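Local coordinates for protein trypsin inhibitor BGIT (Momordica charantia, PDB 1VBW) that inhibits trypsin as a small plant serine protease inhibitor of the potato type I family, probably by presenting an exposed loop to the protease active site, at residues 36-41 / 60-65; 22-27 / 49-54. All coordinates share one frame; numbering follows the deposited sequence. Where two conformers were deposited one is given.

Interaction 1: residues 36-41 / 60-65; sequences IKVGSG and IVARPP
The guanidinium group of Arg-63 has CG2 of Val-38 over one face, while its NH2 edge is bonded to the backbone carbonyl of the preceding residue, Ala-62. NH2 is 4.1 Å from CG2 of Val-38, and the other valine branch, CG1, lies out at the rim, 3.8 Å from Arg-63 NH1; the two side chains cross at about a right angle. Edge-on, NH2 of Arg-63 donates to Ala-62 O at 2.9 Å with an N-H...O angle of 165°. The oxygen lies in the guanidinium plane, although the donor stands well above the carbonyl plane. A bend at chi2 (-72°) turns the arginine back so that it can make this bond, which would help hold the flat group in its orientation against Val-38. Beside it, the methyl CB of Ala-62 packs at 4.0 Å from Val-38 CG2. Val-38 is modelled in two conformers, and the contact is that of one of them. It occupies the second position of a type II beta turn from Lys-37 to Ser-40, closed by Ser-40 N donating to Lys-37 O at 3.0 Å. This small surface contact joins the chain leaving strand 32-37 to the segment between strands 50-55 and 66-67. Trp-54 of strand 50-55 also touches Arg-63, and Val-61 points away from the contact to pack against Ala-20 of helix 17-27.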
ATOM      1  N   ILE A  36       5.547   5.296  -1.827  1.00  6.86           N
ATOM      2  CA  ILE A  36       5.639   6.730  -1.639  1.00  7.25           C
ATOM      3  C   ILE A  36       6.385   6.992  -0.339  1.00  6.66           C
ATOM      4  O   ILE A  36       6.083   6.370   0.677  1.00  7.13           O
ATOM      5  CB  ILE A  36       4.272   7.435  -1.516  0.53  9.14           C
ATOM      6  CG1 ILE A  36       3.319   7.036  -2.615  0.53 10.04           C
ATOM      7  CG2 ILE A  36       4.533   8.931  -1.497  0.53  9.85           C
ATOM      8  CD1 ILE A  36       1.930   7.631  -2.429  0.53 14.57           C
ATOM      9  N   LYS A  37       7.325   7.915  -0.354  1.00  8.06           N
ATOM     10  CA  LYS A  37       8.059   8.230   0.865  1.00  8.45           C
ATOM     11  C   LYS A  37       7.157   8.963   1.849  1.00  7.36           C
ATOM     12  O   LYS A  37       6.462   9.928   1.478  1.00  7.96           O
ATOM     13  CB  LYS A  37       9.277   9.129   0.573  0.58 12.37           C
ATOM     14  CG  LYS A  37      10.194   9.395   1.767  0.58 15.75           C
ATOM     15  CD  LYS A  37      11.559   9.944   1.352  0.58 22.77           C
ATOM     16  CE  LYS A  37      12.396  10.404   2.546  0.58 21.89           C
ATOM     17  NZ  LYS A  37      13.112  11.674   2.270  0.58 25.04           N
ATOM     18  N   VAL A  38       7.213   8.561   3.119  1.00  7.92           N
ATOM     19  CA  VAL A  38       6.523   9.283   4.183  1.00  8.33           C
ATOM     20  C   VAL A  38       6.848  10.779   4.093  1.00  8.49           C
ATOM     21  O   VAL A  38       8.010  11.149   3.893  1.00 10.31           O
ATOM     22  CB  VAL A  38       7.008   8.706   5.542  0.80  9.48           C
ATOM     23  CG1 VAL A  38       6.616   9.649   6.685  0.80 10.53           C
ATOM     24  CG2 VAL A  38       6.476   7.309   5.722  0.80 10.50           C
ATOM     25  N   GLY A  39       5.792  11.593   4.193  1.00 10.15           N
ATOM     26  CA  GLY A  39       5.931  13.025   4.178  1.00 12.31           C
ATOM     27  C   GLY A  39       5.854  13.649   2.816  1.00 10.89           C
ATOM     28  O   GLY A  39       5.894  14.897   2.716  1.00 14.89           O
ATOM     29  N   SER A  40       5.753  12.849   1.762  1.00  8.80           N
ATOM     30  CA  SER A  40       5.759  13.482   0.447  0.53  8.59           C
ATOM     31  C   SER A  40       4.364  13.812  -0.089  1.00 10.46           C
ATOM     32  O   SER A  40       4.342  14.544  -1.115  1.00 12.49           O
ATOM     33  CB  SER A  40       6.456  12.581  -0.557  0.53 10.85           C
ATOM     34  OG  SER A  40       5.689  11.405  -0.773  0.53 10.42           O
ATOM     35  N   GLY A  41       3.331  13.402   0.598  1.00 11.56           N
ATOM     36  CA  GLY A  41       2.047  13.923   0.029  1.00 10.34           C
ATOM     37  C   GLY A  41       1.538  13.062  -1.113  1.00 11.38           C
ATOM     38  O   GLY A  41       2.270  12.520  -1.962  1.00 16.88           O
ATOM     39  N   ILE A  60      11.592   1.120   3.888  1.00  6.62           N
ATOM     40  CA  ILE A  60      10.873   0.225   4.806  1.00  6.50           C
ATOM     41  C   ILE A  60       9.461   0.775   4.998  1.00  5.93           C
ATOM     42  O   ILE A  60       9.254   1.940   5.203  1.00  6.85           O
ATOM     43  CB  ILE A  60      11.620   0.116   6.143  1.00  7.20           C
ATOM     44  CG1 ILE A  60      13.022  -0.486   5.917  1.00  9.04           C
ATOM     45  CG2 ILE A  60      10.820  -0.700   7.128  1.00  8.49           C
ATOM     46  CD1 ILE A  60      13.002  -1.904   5.366  1.00 14.67           C
ATOM     47  N   VAL A  61       8.495  -0.170   4.950  1.00  6.20           N
ATOM     48  CA  VAL A  61       7.100   0.223   5.159  1.00  5.54           C
ATOM     49  C   VAL A  61       6.868   0.716   6.583  1.00  5.99           C
ATOM     50  O   VAL A  61       7.176   0.025   7.551  1.00  6.24           O
ATOM     51  CB  VAL A  61       6.199  -0.983   4.845  1.00  5.91           C
ATOM     52  CG1 VAL A  61       4.706  -0.635   5.044  1.00  6.70           C
ATOM     53  CG2 VAL A  61       6.400  -1.495   3.440  1.00  7.13           C
ATOM     54  N   ALA A  62       6.298   1.926   6.674  1.00  5.86           N
ATOM     55  CA  ALA A  62       6.208   2.640   7.926  1.00  6.93           C
ATOM     56  C   ALA A  62       4.779   2.988   8.308  1.00  6.67           C
ATOM     57  O   ALA A  62       4.597   3.652   9.337  1.00  8.04           O
ATOM     58  CB  ALA A  62       7.023   3.934   7.856  1.00 13.26           C
ATOM     59  N   ARG A  63       3.804   2.590   7.512  1.00  6.69           N
ATOM     60  CA  ARG A  63       2.382   2.734   7.837  1.00  6.78           C
ATOM     61  C   ARG A  63       1.658   1.476   7.310  1.00  6.44           C
ATOM     62  O   ARG A  63       2.134   0.902   6.310  1.00  6.81           O
ATOM     63  CB  ARG A  63       1.726   3.936   7.157  1.00  8.13           C
ATOM     64  CG  ARG A  63       2.400   5.288   7.436  1.00  8.41           C
ATOM     65  CD  ARG A  63       2.130   5.750   8.877  1.00 11.25           C
ATOM     66  NE  ARG A  63       2.629   7.102   9.081  1.00 11.83           N
ATOM     67  CZ  ARG A  63       3.868   7.464   9.293  1.00 11.35           C
ATOM     68  NH1 ARG A  63       4.193   8.760   9.450  1.00 15.26           N
ATOM     69  NH2 ARG A  63       4.835   6.527   9.379  1.00 11.49           N
ATOM     70  N   PRO A  64       0.557   1.060   7.893  1.00  7.22           N
ATOM     71  CA  PRO A  64      -0.145  -0.193   7.396  1.00  7.12           C
ATOM     72  C   PRO A  64      -0.778   0.048   6.043  1.00  6.63           C
ATOM     73  O   PRO A  64      -1.664   0.910   5.923  1.00  7.97           O
ATOM     74  CB  PRO A  64      -1.234  -0.443   8.486  1.00  8.63           C
ATOM     75  CG  PRO A  64      -1.397   0.866   9.135  1.00 12.79           C
ATOM     76  CD  PRO A  64      -0.133   1.621   9.067  1.00  8.64           C
ATOM     77  N   PRO A  65      -0.355  -0.625   4.988  1.00  5.96           N
ATOM     78  CA  PRO A  65      -0.942  -0.361   3.685  1.00  6.16           C
ATOM     79  C   PRO A  65      -2.423  -0.707   3.659  1.00  5.88           C
ATOM     80  O   PRO A  65      -2.811  -1.776   4.111  1.00  6.69           O
ATOM     81  CB  PRO A  65      -0.130  -1.243   2.735  1.00  6.42           C
ATOM     82  CG  PRO A  65       1.192  -1.452   3.433  1.00  6.78           C
ATOM     83  CD  PRO A  65       0.797  -1.556   4.886  1.00  6.32           C
TER

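Interaction 2: residues 22-27 / 49-54; sequences AVIERE and DRVRVW
Ile-24 of helix 17-27 packs on Val-51 and Val-53 of strand 50-55, the helix-on-sheet layer of the potato type I inhibitor fold. From CB, which points toward the strand, the side chain divides. The CG2 branch, anti to the backbone N, rests on Val-51, 4.0 Å from its CG2 and 4.1 Å from its CB. The other branch runs through CG1 with an extended chi2 (162°), which carries CD1 on to the strand. There CD1 settles 4.0 Å from Val-51 CG1 and 3.7 Å from Val-53 CG2. Ile-24 thus meets Val-51 at a slant but Val-53 tip to tip, and one helix residue spans two successive inward positions of the strand. All three side chains are buried and purely apolar at the contact; Leu-12 and Val-31 also pack on Ile-24, and Val-61 on Val-53. Strand alternation sends Arg-52 away from the helix. Arg-52 NH2 bonds to Thr-43 O, and Arg-50 NH1 makes salt bridges to Asp-45 and, separately, to the C-terminal carboxylate of Gly-68. In this family such arginines brace the protease-binding loop, consistent with the bonds to Thr-43 and Asp-45, which lie between strands 32-37 and 50-55. Arg-52 NH2 lies 3.1 Å above the plane of the Arg-50 guanidinium, over its centre, without being hydrogen-bonded to it.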
ATOM      1  N   ALA A  22       4.563  -6.673  -3.799  1.00  6.82           N
ATOM      2  CA  ALA A  22       4.259  -7.960  -4.359  1.00  8.42           C
ATOM      3  C   ALA A  22       3.233  -8.726  -3.560  1.00  7.13           C
ATOM      4  O   ALA A  22       2.350  -9.359  -4.131  1.00  8.02           O
ATOM      5  CB  ALA A  22       5.605  -8.789  -4.418  1.00 12.22           C
ATOM      6  N   VAL A  23       3.302  -8.669  -2.214  1.00  7.04           N
ATOM      7  CA  VAL A  23       2.290  -9.362  -1.419  1.00  6.76           C
ATOM      8  C   VAL A  23       0.908  -8.750  -1.684  1.00  6.35           C
ATOM      9  O   VAL A  23      -0.046  -9.494  -1.901  1.00  7.04           O
ATOM     10  CB  VAL A  23       2.621  -9.263   0.075  1.00  6.90           C
ATOM     11  CG1 VAL A  23       1.452  -9.744   0.945  1.00  7.86           C
ATOM     12  CG2 VAL A  23       3.876 -10.069   0.439  1.00  8.77           C
ATOM     13  N   ILE A  24       0.835  -7.433  -1.641  1.00  5.51           N
ATOM     14  CA  ILE A  24      -0.474  -6.744  -1.806  1.00  5.23           C
ATOM     15  C   ILE A  24      -1.071  -7.107  -3.133  1.00  5.65           C
ATOM     16  O   ILE A  24      -2.263  -7.443  -3.249  1.00  6.04           O
ATOM     17  CB  ILE A  24      -0.212  -5.229  -1.682  1.00  4.92           C
ATOM     18  CG1 ILE A  24       0.159  -4.850  -0.266  1.00  5.53           C
ATOM     19  CG2 ILE A  24      -1.448  -4.448  -2.168  1.00  6.24           C
ATOM     20  CD1 ILE A  24       0.833  -3.523  -0.176  1.00  6.37           C
ATOM     21  N   GLU A  25      -0.283  -7.003  -4.210  1.00  5.65           N
ATOM     22  CA  GLU A  25      -0.830  -7.165  -5.542  1.00  6.28           C
ATOM     23  C   GLU A  25      -1.164  -8.613  -5.842  1.00  7.78           C
ATOM     24  O   GLU A  25      -1.991  -8.841  -6.750  1.00 10.12           O
ATOM     25  CB  GLU A  25       0.171  -6.617  -6.585  1.00  7.18           C
ATOM     26  CG  GLU A  25       0.210  -5.098  -6.520  1.00  6.89           C
ATOM     27  CD  GLU A  25       1.155  -4.422  -7.526  1.00  8.48           C
ATOM     28  OE1 GLU A  25       1.662  -5.093  -8.450  1.00 13.57           O
ATOM     29  OE2 GLU A  25       1.263  -3.195  -7.462  1.00  6.95           O
ATOM     30  N   ARG A  26      -0.523  -9.572  -5.193  1.00  8.62           N
ATOM     31  CA  ARG A  26      -0.833 -11.000  -5.291  1.00 10.28           C
ATOM     32  C   ARG A  26      -2.102 -11.304  -4.502  1.00  9.18           C
ATOM     33  O   ARG A  26      -2.977 -12.044  -4.971  1.00 14.30           O
ATOM     34  CB  ARG A  26       0.363 -11.857  -4.784  1.00 13.16           C
ATOM     35  CG  ARG A  26       1.639 -11.959  -5.641  1.00 12.81           C
ATOM     36  CD  ARG A  26       2.983 -12.319  -5.030  1.00 14.31           C
ATOM     37  NE  ARG A  26       3.008 -13.692  -4.515  1.00 15.62           N
ATOM     38  CZ  ARG A  26       3.656 -14.659  -5.133  1.00 23.04           C
ATOM     39  NH1 ARG A  26       4.294 -14.580  -6.263  1.00 38.67           N
ATOM     40  NH2 ARG A  26       3.572 -15.782  -4.453  1.00 28.04           N
ATOM     41  N   GLU A  27      -2.226 -10.758  -3.289  1.00  6.17           N
ATOM     42  CA  GLU A  27      -3.380 -11.085  -2.434  1.00  5.79           C
ATOM     43  C   GLU A  27      -4.659 -10.428  -2.917  1.00  6.04           C
ATOM     44  O   GLU A  27      -5.738 -11.055  -2.747  1.00  6.89           O
ATOM     45  CB  GLU A  27      -3.095 -10.674  -0.987  1.00  5.74           C
ATOM     46  CG  GLU A  27      -2.036 -11.588  -0.371  1.00  6.21           C
ATOM     47  CD  GLU A  27      -1.814 -11.410   1.089  1.00  6.45           C
ATOM     48  OE1 GLU A  27      -2.172 -10.352   1.609  1.00  8.12           O
ATOM     49  OE2 GLU A  27      -1.290 -12.336   1.726  1.00  9.47           O
ATOM     50  N   ASP A  49      -8.844   0.982  -6.148  1.00  6.24           N
ATOM     51  CA  ASP A  49      -7.853   0.233  -6.903  1.00  6.34           C
ATOM     52  C   ASP A  49      -6.419   0.574  -6.500  1.00  5.58           C
ATOM     53  O   ASP A  49      -5.479   0.082  -7.139  1.00  6.79           O
ATOM     54  CB  ASP A  49      -8.025   0.492  -8.417  1.00  7.00           C
ATOM     55  CG  ASP A  49      -7.956   1.963  -8.761  1.00  7.18           C
ATOM     56  OD1 ASP A  49      -7.084   2.344  -9.578  1.00  9.12           O
ATOM     57  OD2 ASP A  49      -8.805   2.729  -8.299  1.00 10.49           O
ATOM     58  N   ARG A  50      -6.250   1.392  -5.467  1.00  5.67           N
ATOM     59  CA  ARG A  50      -4.951   1.923  -5.080  1.00  5.85           C
ATOM     60  C   ARG A  50      -4.615   1.512  -3.640  1.00  5.30           C
ATOM     61  O   ARG A  50      -5.473   1.612  -2.773  1.00  5.99           O
ATOM     62  CB  ARG A  50      -5.020   3.450  -5.125  1.00  7.02           C
ATOM     63  CG  ARG A  50      -3.731   4.179  -4.773  1.00  8.43           C
ATOM     64  CD  ARG A  50      -3.845   5.683  -4.966  1.00 10.17           C
ATOM     65  NE  ARG A  50      -4.929   6.258  -4.186  1.00  9.52           N
ATOM     66  CZ  ARG A  50      -5.515   7.420  -4.459  1.00 10.86           C
ATOM     67  NH1 ARG A  50      -6.487   7.882  -3.666  1.00 12.36           N
ATOM     68  NH2 ARG A  50      -5.158   8.114  -5.549  1.00 13.02           N
ATOM     69  N   VAL A  51      -3.366   1.117  -3.439  1.00  5.07           N
ATOM     70  CA  VAL A  51      -2.825   0.894  -2.085  1.00  5.47           C
ATOM     71  C   VAL A  51      -1.528   1.691  -1.991  1.00  5.49           C
ATOM     72  O   VAL A  51      -0.526   1.288  -2.590  1.00  6.73           O
ATOM     73  CB  VAL A  51      -2.611  -0.578  -1.763  1.00  5.50           C
ATOM     74  CG1 VAL A  51      -1.968  -0.730  -0.381  1.00  6.56           C
ATOM     75  CG2 VAL A  51      -3.916  -1.358  -1.806  1.00  5.90           C
ATOM     76  N   ARG A  52      -1.543   2.750  -1.225  1.00  6.31           N
ATOM     77  CA  ARG A  52      -0.311   3.481  -0.935  1.00  6.66           C
ATOM     78  C   ARG A  52       0.550   2.716   0.049  1.00  6.20           C
ATOM     79  O   ARG A  52       0.039   2.290   1.097  1.00  7.75           O
ATOM     80  CB  ARG A  52      -0.655   4.873  -0.417  1.00  8.38           C
ATOM     81  CG  ARG A  52      -1.295   5.681  -1.551  1.00 12.76           C
ATOM     82  CD  ARG A  52      -1.714   7.046  -1.156  1.00 19.11           C
ATOM     83  NE  ARG A  52      -2.015   7.752  -2.410  1.00 16.30           N
ATOM     84  CZ  ARG A  52      -3.046   8.612  -2.242  1.00 14.04           C
ATOM     85  NH1 ARG A  52      -3.560   8.643  -1.041  1.00 24.62           N
ATOM     86  NH2 ARG A  52      -3.329   9.291  -3.277  1.00 14.94           N
ATOM     87  N   VAL A  53       1.800   2.580  -0.259  1.00  5.68           N
ATOM     88  CA  VAL A  53       2.786   1.939   0.570  1.00  5.91           C
ATOM     89  C   VAL A  53       3.785   3.017   1.000  1.00  5.44           C
ATOM     90  O   VAL A  53       4.635   3.397   0.225  1.00  6.25           O
ATOM     91  CB  VAL A  53       3.471   0.777  -0.135  1.00  6.06           C
ATOM     92  CG1 VAL A  53       4.491   0.122   0.795  1.00  6.98           C
ATOM     93  CG2 VAL A  53       2.434  -0.262  -0.596  1.00  7.29           C
ATOM     94  N   TRP A  54       3.580   3.502   2.239  1.00  5.83           N
ATOM     95  CA  TRP A  54       4.367   4.615   2.739  1.00  5.83           C
ATOM     96  C   TRP A  54       5.674   4.089   3.338  1.00  5.78           C
ATOM     97  O   TRP A  54       5.618   3.247   4.235  1.00  7.23           O
ATOM     98  CB  TRP A  54       3.591   5.366   3.804  1.00  6.81           C
ATOM     99  CG  TRP A  54       2.373   6.070   3.274  1.00  6.83           C
ATOM    100  CD1 TRP A  54       1.063   5.655   3.354  1.00  7.80           C
ATOM    101  CD2 TRP A  54       2.380   7.349   2.638  1.00  7.20           C
ATOM    102  NE1 TRP A  54       0.244   6.610   2.763  1.00  8.84           N
ATOM    103  CE2 TRP A  54       1.027   7.657   2.324  1.00  7.72           C
ATOM    104  CE3 TRP A  54       3.362   8.262   2.298  1.00  8.53           C
ATOM    105  CZ2 TRP A  54       0.661   8.848   1.670  1.00  8.95           C
ATOM    106  CZ3 TRP A  54       3.011   9.447   1.663  1.00  9.78           C
ATOM    107  CH2 TRP A  54       1.674   9.714   1.377  1.00 10.08           C
TER

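The centres of interactions 1 and 2 are about 13 Å apart, and their segments alternate along the chain: 22-27, 36-41, 49-54, 60-65. Strands 32-37 and 50-55, parallel neighbours in one sheet, connect them; Ile-36 N probably bonds to Val-53 O, and Ala-62 N to Trp-54 O, both at 2.9 Å. Trp-54 also packs its CZ3 against Ile-36. Interaction 2 lies in the core between helix and sheet, whereas interaction 1 is at the surface, where the chain leaves strand 32-37. The long connection from there to strand 50-55 probably corresponds to the inhibitory loop of this family, so its two ends would emerge from neighbouring strands of the same sheet.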